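Local coordinates for geranylgeranyl pyrophosphate synthase (PDB 3LK5), which probably catalyses the magnesium-dependent head-to-tail condensation of allylic and isopentenyl diphosphates in isoprenoid biosynthesis, at residues 11-15 against 78-82; 17-21 against 67-71; 73-78 against 228-232. All blocks are in the same frame, centred on the assembly; numbering follows the deposited sequence.

Contact 1: residues 11-15 against 78-82; sequences FDAHD and QGHKN
Q78, the last residue of helix 65-78, brings its amide nitrogen obliquely up to the imidazole of H14, with Q78 NE2 3.7 Å from H14 NE2; the two side chains run nearly at right angles, their planes turned 27° apart. With CG anti to the backbone N (chi1 -156°) and a bend at chi2, the Q78 chain brings NE2 to H14 while OE1 accepts from the backbone N of S83. G79 leaves the helix with positive phi, and its carbonyl O lies at the edge of the imidazole, 3.8 Å from H14 CD2. The backbone from Q78 to K81 makes a type II' beta turn, which reverses the chain on the way to helix 87-111; its closing bond, K81 N to Q78 O, is long and weak. K81 contributes its backbone: H14 NE2 donates to K81 O at 2.9 Å, with 159° at the hydrogen. The oxygen lies close to the imidazole plane, whereas the nitrogen sits well above the carbonyl plane, away from the lone pairs. On the 11-15 side, D12 OD1 accepts from H14 N at 3.3 Å, an Asx turn.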
loop_
_atom_site.group_PDB
_atom_site.type_symbol
_atom_site.label_atom_id
_atom_site.label_comp_id
_atom_site.label_asym_id
_atom_site.label_seq_id
_atom_site.Cartn_x
_atom_site.Cartn_y
_atom_site.Cartn_z
ATOM N N PHE A 11 -24.714 20.085 -7.020
ATOM C CA PHE A 11 -23.821 21.235 -6.893
ATOM C C PHE A 11 -23.464 21.742 -8.306
ATOM O O PHE A 11 -23.766 21.061 -9.297
ATOM C CB PHE A 11 -22.605 20.884 -5.991
ATOM C CG PHE A 11 -21.400 20.279 -6.713
ATOM C CD1 PHE A 11 -21.551 19.430 -7.808
ATOM C CD2 PHE A 11 -20.107 20.550 -6.253
ATOM C CE1 PHE A 11 -20.443 18.898 -8.452
ATOM C CE2 PHE A 11 -18.989 20.009 -6.885
ATOM C CZ PHE A 11 -19.160 19.177 -7.981
ATOM N N ASP A 12 -22.870 22.934 -8.411
ATOM C CA ASP A 12 -22.499 23.496 -9.722
ATOM C C ASP A 12 -21.268 22.761 -10.309
ATOM O O ASP A 12 -20.158 22.819 -9.754
ATOM C CB ASP A 12 -22.275 25.023 -9.635
ATOM C CG ASP A 12 -22.433 25.746 -10.991
ATOM O OD1 ASP A 12 -22.053 25.194 -12.051
ATOM O OD2 ASP A 12 -22.927 26.898 -10.988
ATOM N N ALA A 13 -21.496 22.083 -11.438
ATOM C CA ALA A 13 -20.505 21.228 -12.107
ATOM C C ALA A 13 -19.485 21.978 -12.985
ATOM O O ALA A 13 -18.637 21.348 -13.621
ATOM C CB ALA A 13 -21.223 20.160 -12.935
ATOM N N HIS A 14 -19.580 23.309 -13.028
ATOM C CA HIS A 14 -18.688 24.138 -13.853
ATOM C C HIS A 14 -17.965 25.189 -13.020
ATOM O O HIS A 14 -17.095 25.919 -13.526
ATOM C CB HIS A 14 -19.453 24.802 -15.009
ATOM C CG HIS A 14 -19.557 23.950 -16.239
ATOM N ND1 HIS A 14 -20.638 23.127 -16.491
ATOM C CD2 HIS A 14 -18.712 23.791 -17.287
ATOM C CE1 HIS A 14 -20.455 22.501 -17.640
ATOM N NE2 HIS A 14 -19.294 22.885 -18.144
ATOM N N ASP A 15 -18.314 25.262 -11.740
ATOM C CA ASP A 15 -17.678 26.237 -10.864
ATOM C C ASP A 15 -16.987 25.570 -9.673
ATOM O O ASP A 15 -17.383 24.489 -9.212
ATOM C CB ASP A 15 -18.661 27.365 -10.448
ATOM C CG ASP A 15 -19.170 27.222 -9.012
ATOM O OD1 ASP A 15 -18.926 28.143 -8.204
ATOM O OD2 ASP A 15 -19.805 26.191 -8.689
ATOM N N GLN A 78 -11.455 21.616 -18.477
ATOM C CA GLN A 78 -12.712 21.198 -19.074
ATOM C C GLN A 78 -13.281 22.441 -19.721
ATOM O O GLN A 78 -14.104 22.346 -20.626
ATOM C CB GLN A 78 -13.646 20.609 -18.020
ATOM C CG GLN A 78 -14.673 19.667 -18.602
ATOM C CD GLN A 78 -16.059 19.895 -18.048
ATOM O OE1 GLN A 78 -16.962 19.099 -18.286
ATOM N NE2 GLN A 78 -16.243 20.990 -17.310
ATOM N N GLY A 79 -12.806 23.600 -19.268
ATOM C CA GLY A 79 -13.200 24.909 -19.826
ATOM C C GLY A 79 -14.705 25.163 -19.781
ATOM O O GLY A 79 -15.426 24.615 -18.923
ATOM N N HIS A 80 -15.182 25.989 -20.719
ATOM C CA HIS A 80 -16.614 26.316 -20.833
ATOM C C HIS A 80 -17.439 25.202 -21.488
ATOM O O HIS A 80 -18.630 25.393 -21.764
ATOM C CB HIS A 80 -16.824 27.655 -21.573
ATOM C CG HIS A 80 -16.128 28.819 -20.930
ATOM N ND1 HIS A 80 -15.458 29.783 -21.658
ATOM C CD2 HIS A 80 -15.982 29.164 -19.625
ATOM C CE1 HIS A 80 -14.934 30.672 -20.829
ATOM N NE2 HIS A 80 -15.239 30.321 -19.591
ATOM N N LYS A 81 -16.811 24.041 -21.712
ATOM C CA LYS A 81 -17.464 22.895 -22.374
ATOM C C LYS A 81 -17.769 21.685 -21.465
ATOM O O LYS A 81 -17.619 21.729 -20.236
ATOM C CB LYS A 81 -16.676 22.451 -23.628
ATOM C CG LYS A 81 -15.339 21.784 -23.333
ATOM C CD LYS A 81 -14.580 21.387 -24.589
ATOM C CE LYS A 81 -13.271 20.697 -24.223
ATOM N NZ LYS A 81 -13.508 19.540 -23.304
ATOM N N ASN A 82 -18.204 20.612 -22.112
ATOM C CA ASN A 82 -18.593 19.380 -21.451
ATOM C C ASN A 82 -17.593 18.245 -21.713
ATOM O O ASN A 82 -17.411 17.806 -22.852
ATOM C CB ASN A 82 -20.013 18.965 -21.903
ATOM C CG ASN A 82 -20.239 19.121 -23.433
ATOM O OD1 ASN A 82 -19.471 19.793 -24.151
ATOM N ND2 ASN A 82 -21.314 18.498 -23.925
#

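Contact 2: residues 17-21 against 67-71; sequences DLDKF and PLYAW
The backbones come nearest at F21 and L68, whose CA atoms lie 6.8 Å apart, where the turn leading into helix 21-43 meets the side of helix 65-78. F21 buries the largest share of the contact. Its CG stands anti to the backbone N (chi1 -165°), which sends the ring toward the helix, where it lies over the five-membered ring of W71 in an offset stack. The centroids are 4.3 Å apart and the planes only 8° from parallel; the overlap is at the rims, F21 CE1 sitting over W71 CD1 at 3.5 Å. F21 CZ also reaches the W71 CB methylene, so the ring covers the root of the indole as well. W71 NE1, buried here, has no hydrogen-bonding partner in the model. Since W71 and L68 are three residues apart, they project from neighbouring turns on the same side of the helix, and F21 spans both: the F21 and L68 side chains run antiparallel past one another, F21 CB 3.8 Å from L68 CD1. This is apolar packing of the N-terminal approach against the all-helical prenyltransferase fold. One turn before W71, P67 O lies 3.6 Å from F21 CE2; that oxygen already accepts from W71 N. L18 comes across L68 at about a right angle, its CD2 4.2 Å from L68 CD1, and both leucines also touch L364 of helix 355-369. An Asx motif shapes the turn itself: D17 OD1 accepts from K20 N, which approaches from above the carboxylate plane.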
loop_
_atom_site.group_PDB
_atom_site.type_symbol
_atom_site.label_atom_id
_atom_site.label_comp_id
_atom_site.label_asym_id
_atom_site.label_seq_id
_atom_site.Cartn_x
_atom_site.Cartn_y
_atom_site.Cartn_z
ATOM N N ASP A 17 -16.118 25.644 -5.884
ATOM C CA ASP A 17 -16.569 26.153 -4.597
ATOM C C ASP A 17 -15.675 25.571 -3.513
ATOM O O ASP A 17 -15.863 24.441 -3.099
ATOM C CB ASP A 17 -18.036 25.773 -4.367
ATOM C CG ASP A 17 -18.686 26.553 -3.231
ATOM O OD1 ASP A 17 -18.081 26.721 -2.146
ATOM O OD2 ASP A 17 -19.842 26.977 -3.422
ATOM N N LEU A 18 -14.711 26.358 -3.044
ATOM C CA LEU A 18 -13.684 25.852 -2.135
ATOM C C LEU A 18 -14.281 25.386 -0.829
ATOM O O LEU A 18 -13.881 24.350 -0.297
ATOM C CB LEU A 18 -12.626 26.918 -1.829
ATOM C CG LEU A 18 -11.947 27.620 -3.001
ATOM C CD1 LEU A 18 -10.852 28.526 -2.449
ATOM C CD2 LEU A 18 -11.378 26.627 -4.014
ATOM N N ASP A 19 -15.225 26.164 -0.299
ATOM C CA ASP A 19 -15.755 25.874 1.032
ATOM C C ASP A 19 -16.686 24.664 1.104
ATOM O O ASP A 19 -16.663 23.965 2.105
ATOM C CB ASP A 19 -16.383 27.123 1.692
ATOM C CG ASP A 19 -15.340 28.204 2.016
ATOM O OD1 ASP A 19 -14.136 27.877 2.178
ATOM O OD2 ASP A 19 -15.727 29.390 2.107
ATOM N N LYS A 20 -17.474 24.399 0.063
ATOM C CA LYS A 20 -18.427 23.270 0.104
ATOM C C LYS A 20 -17.864 21.964 -0.476
ATOM O O LYS A 20 -18.443 20.899 -0.264
ATOM C CB LYS A 20 -19.725 23.575 -0.663
ATOM C CG LYS A 20 -20.530 24.775 -0.138
ATOM C CD LYS A 20 -21.914 24.826 -0.782
ATOM C CE LYS A 20 -22.532 26.224 -0.689
ATOM N NZ LYS A 20 -23.194 26.520 0.623
ATOM N N PHE A 21 -16.792 22.042 -1.265
ATOM C CA PHE A 21 -16.297 20.817 -1.911
ATOM C C PHE A 21 -15.988 19.669 -0.924
ATOM O O PHE A 21 -16.309 18.533 -1.231
ATOM C CB PHE A 21 -15.130 21.079 -2.874
ATOM C CG PHE A 21 -14.850 19.932 -3.792
ATOM C CD1 PHE A 21 -15.724 19.638 -4.811
ATOM C CD2 PHE A 21 -13.717 19.151 -3.619
ATOM C CE1 PHE A 21 -15.506 18.586 -5.659
ATOM C CE2 PHE A 21 -13.463 18.095 -4.469
ATOM C CZ PHE A 21 -14.367 17.801 -5.494
ATOM N N PRO A 67 -8.198 16.261 -3.178
ATOM C CA PRO A 67 -9.338 16.163 -4.091
ATOM C C PRO A 67 -9.762 17.520 -4.605
ATOM O O PRO A 67 -10.174 17.650 -5.752
ATOM C CB PRO A 67 -10.479 15.613 -3.200
ATOM C CG PRO A 67 -9.789 14.873 -2.113
ATOM C CD PRO A 67 -8.474 15.624 -1.879
ATOM N N LEU A 68 -9.655 18.540 -3.770
ATOM C CA LEU A 68 -10.009 19.900 -4.246
ATOM C C LEU A 68 -9.141 20.360 -5.432
ATOM O O LEU A 68 -9.639 20.902 -6.417
ATOM C CB LEU A 68 -9.885 20.884 -3.083
ATOM C CG LEU A 68 -10.348 22.333 -3.352
ATOM C CD1 LEU A 68 -11.745 22.479 -4.055
ATOM C CD2 LEU A 68 -10.309 23.074 -2.014
ATOM N N TYR A 69 -7.836 20.104 -5.359
ATOM C CA TYR A 69 -6.949 20.419 -6.469
ATOM C C TYR A 69 -7.189 19.553 -7.689
ATOM O O TYR A 69 -7.101 20.058 -8.800
ATOM C CB TYR A 69 -5.458 20.409 -6.048
ATOM C CG TYR A 69 -4.998 21.754 -5.513
ATOM C CD1 TYR A 69 -4.502 21.872 -4.228
ATOM C CD2 TYR A 69 -5.061 22.909 -6.324
ATOM C CE1 TYR A 69 -4.068 23.105 -3.736
ATOM C CE2 TYR A 69 -4.629 24.125 -5.858
ATOM C CZ TYR A 69 -4.119 24.216 -4.568
ATOM O OH TYR A 69 -3.672 25.438 -4.103
ATOM N N ALA A 70 -7.479 18.256 -7.511
ATOM C CA ALA A 70 -7.831 17.429 -8.649
ATOM C C ALA A 70 -9.080 17.987 -9.370
ATOM O O ALA A 70 -9.132 18.074 -10.605
ATOM C CB ALA A 70 -8.062 15.961 -8.203
ATOM N N TRP A 71 -10.093 18.343 -8.579
ATOM C CA TRP A 71 -11.303 18.929 -9.130
ATOM C C TRP A 71 -11.035 20.241 -9.871
ATOM O O TRP A 71 -11.540 20.451 -10.955
ATOM C CB TRP A 71 -12.340 19.109 -8.001
ATOM C CG TRP A 71 -13.658 19.742 -8.417
ATOM C CD1 TRP A 71 -14.203 20.890 -7.886
ATOM C CD2 TRP A 71 -14.610 19.252 -9.371
ATOM N NE1 TRP A 71 -15.406 21.160 -8.485
ATOM C CE2 TRP A 71 -15.691 20.171 -9.388
ATOM C CE3 TRP A 71 -14.658 18.135 -10.216
ATOM C CZ2 TRP A 71 -16.795 20.020 -10.242
ATOM C CZ3 TRP A 71 -15.758 17.974 -11.065
ATOM C CH2 TRP A 71 -16.817 18.924 -11.062
#

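Contact 3: residues 73-78 against 228-232; sequences GFLAAQ and GASIA
F74 and G228 bring the two backbones together, their CA atoms 4.1 Å apart. Two CA-H...O contacts link the helices: F74 CA lies 3.3 Å from G228 O, and A229 CA lies 3.5 Å from G73 O. The absence of side chains at G73 and G228 lets the backbones come this close. With CG anti to the backbone N (chi1 177°), the F74 ring runs out alongside helix 205-231, G228 O at its edge. F74 CD1 meets the methyl of A232 at 3.5 Å and I231 CG2 at 4.0 Å. Alanines fill the next turn: A77 CB touches A232 CB at 3.6 Å and A229 CB at 4.1 Å. In the outer shell, V90 of helix 87-111 packs on both F74 and I231, while L238 and L242 of helix 236-263 touch A77 and A229, respectively. R175 takes the carbonyl oxygens near the end of helix 205-231, NE bonding to S230 O and NH1 to I231 O. Close helix-helix packing through facing glycines and alanines, with CA-H...O contacts between the backbones, here joins helices 65-78 and 205-231 within the all-alpha polyprenyl synthetase fold.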
loop_
_atom_site.group_PDB
_atom_site.type_symbol
_atom_site.label_atom_id
_atom_site.label_comp_id
_atom_site.label_asym_id
_atom_site.label_seq_id
_atom_site.Cartn_x
_atom_site.Cartn_y
_atom_site.Cartn_z
ATOM N N GLY A 73 -8.205 21.113 -11.242
ATOM C CA GLY A 73 -7.516 20.750 -12.502
ATOM C C GLY A 73 -8.460 20.301 -13.598
ATOM O O GLY A 73 -8.314 20.675 -14.785
ATOM N N PHE A 74 -9.449 19.509 -13.212
ATOM C CA PHE A 74 -10.505 19.082 -14.147
ATOM C C PHE A 74 -11.261 20.298 -14.689
ATOM O O PHE A 74 -11.458 20.420 -15.903
ATOM C CB PHE A 74 -11.468 18.107 -13.440
ATOM C CG PHE A 74 -12.634 17.672 -14.292
ATOM C CD1 PHE A 74 -12.489 16.650 -15.224
ATOM C CD2 PHE A 74 -13.881 18.298 -14.151
ATOM C CE1 PHE A 74 -13.555 16.248 -16.029
ATOM C CE2 PHE A 74 -14.961 17.916 -14.935
ATOM C CZ PHE A 74 -14.796 16.889 -15.897
ATOM N N LEU A 75 -11.659 21.200 -13.800
ATOM C CA LEU A 75 -12.422 22.370 -14.226
ATOM C C LEU A 75 -11.560 23.308 -15.099
ATOM O O LEU A 75 -12.051 23.862 -16.074
ATOM C CB LEU A 75 -12.968 23.142 -13.027
ATOM C CG LEU A 75 -14.023 22.416 -12.176
ATOM C CD1 LEU A 75 -14.394 23.309 -11.008
ATOM C CD2 LEU A 75 -15.258 22.026 -13.007
ATOM N N ALA A 76 -10.297 23.484 -14.732
ATOM C CA ALA A 76 -9.373 24.306 -15.523
ATOM C C ALA A 76 -9.239 23.815 -16.981
ATOM O O ALA A 76 -9.172 24.639 -17.911
ATOM C CB ALA A 76 -7.996 24.412 -14.836
ATOM N N ALA A 77 -9.231 22.495 -17.176
ATOM C CA ALA A 77 -9.067 21.873 -18.494
ATOM C C ALA A 77 -10.372 21.698 -19.228
ATOM O O ALA A 77 -10.408 21.561 -20.439
ATOM C CB ALA A 77 -8.423 20.504 -18.344
ATOM N N GLN A 78 -11.455 21.616 -18.477
ATOM C CA GLN A 78 -12.712 21.198 -19.074
ATOM C C GLN A 78 -13.281 22.441 -19.721
ATOM O O GLN A 78 -14.104 22.346 -20.626
ATOM C CB GLN A 78 -13.646 20.609 -18.020
ATOM C CG GLN A 78 -14.673 19.667 -18.602
ATOM C CD GLN A 78 -16.059 19.895 -18.048
ATOM O OE1 GLN A 78 -16.962 19.099 -18.286
ATOM N NE2 GLN A 78 -16.243 20.990 -17.310
ATOM N N GLY A 228 -6.547 15.676 -12.380
ATOM C CA GLY A 228 -7.837 16.263 -12.789
ATOM C C GLY A 228 -7.791 16.754 -14.222
ATOM O O GLY A 228 -8.717 16.493 -15.012
ATOM N N ALA A 229 -6.711 17.451 -14.583
ATOM C CA ALA A 229 -6.576 17.927 -15.972
ATOM C C ALA A 229 -6.496 16.804 -16.999
ATOM O O ALA A 229 -7.096 16.912 -18.085
ATOM C CB ALA A 229 -5.377 18.934 -16.130
ATOM N N SER A 230 -5.786 15.717 -16.665
ATOM C CA SER A 230 -5.698 14.551 -17.563
ATOM C C SER A 230 -7.061 13.900 -17.751
ATOM O O SER A 230 -7.413 13.503 -18.860
ATOM C CB SER A 230 -4.696 13.516 -16.994
ATOM O OG SER A 230 -3.382 14.054 -17.112
ATOM N N ILE A 231 -7.846 13.835 -16.680
ATOM C CA ILE A 231 -9.212 13.238 -16.780
ATOM C C ILE A 231 -10.045 14.026 -17.806
ATOM O O ILE A 231 -10.765 13.427 -18.636
ATOM C CB ILE A 231 -9.894 13.170 -15.413
ATOM C CG1 ILE A 231 -9.164 12.148 -14.534
ATOM C CG2 ILE A 231 -11.431 12.777 -15.535
ATOM C CD1 ILE A 231 -9.536 12.223 -13.044
ATOM N N ALA A 232 -9.871 15.352 -17.789
ATOM C CA ALA A 232 -10.607 16.271 -18.685
ATOM C C ALA A 232 -9.998 16.365 -20.077
ATOM O O ALA A 232 -10.591 16.977 -20.961
ATOM C CB ALA A 232 -10.693 17.673 -18.058
#

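Overall arrangement
Helix 65-78 runs through all three contacts: contact 2 uses its first half, contact 3 its second half, and contact 1 its last residue and the loop beyond. Q78 is shared by contacts 1 and 3, whose centres lie about 10 Å apart; the centre of contact 2 is about 13 Å from each. Contacts 1 and 2 meet where F11 CZ approaches W71 CZ2 at 3.4 Å, and F11 also packs on F21. A13 O packs 3.5 Å from L75 CD2 on helix 65-78, joining contacts 1 and 3. The three lie on one side of the chain's centre, away from the magnesium-binding aspartates D108, D112 and D194.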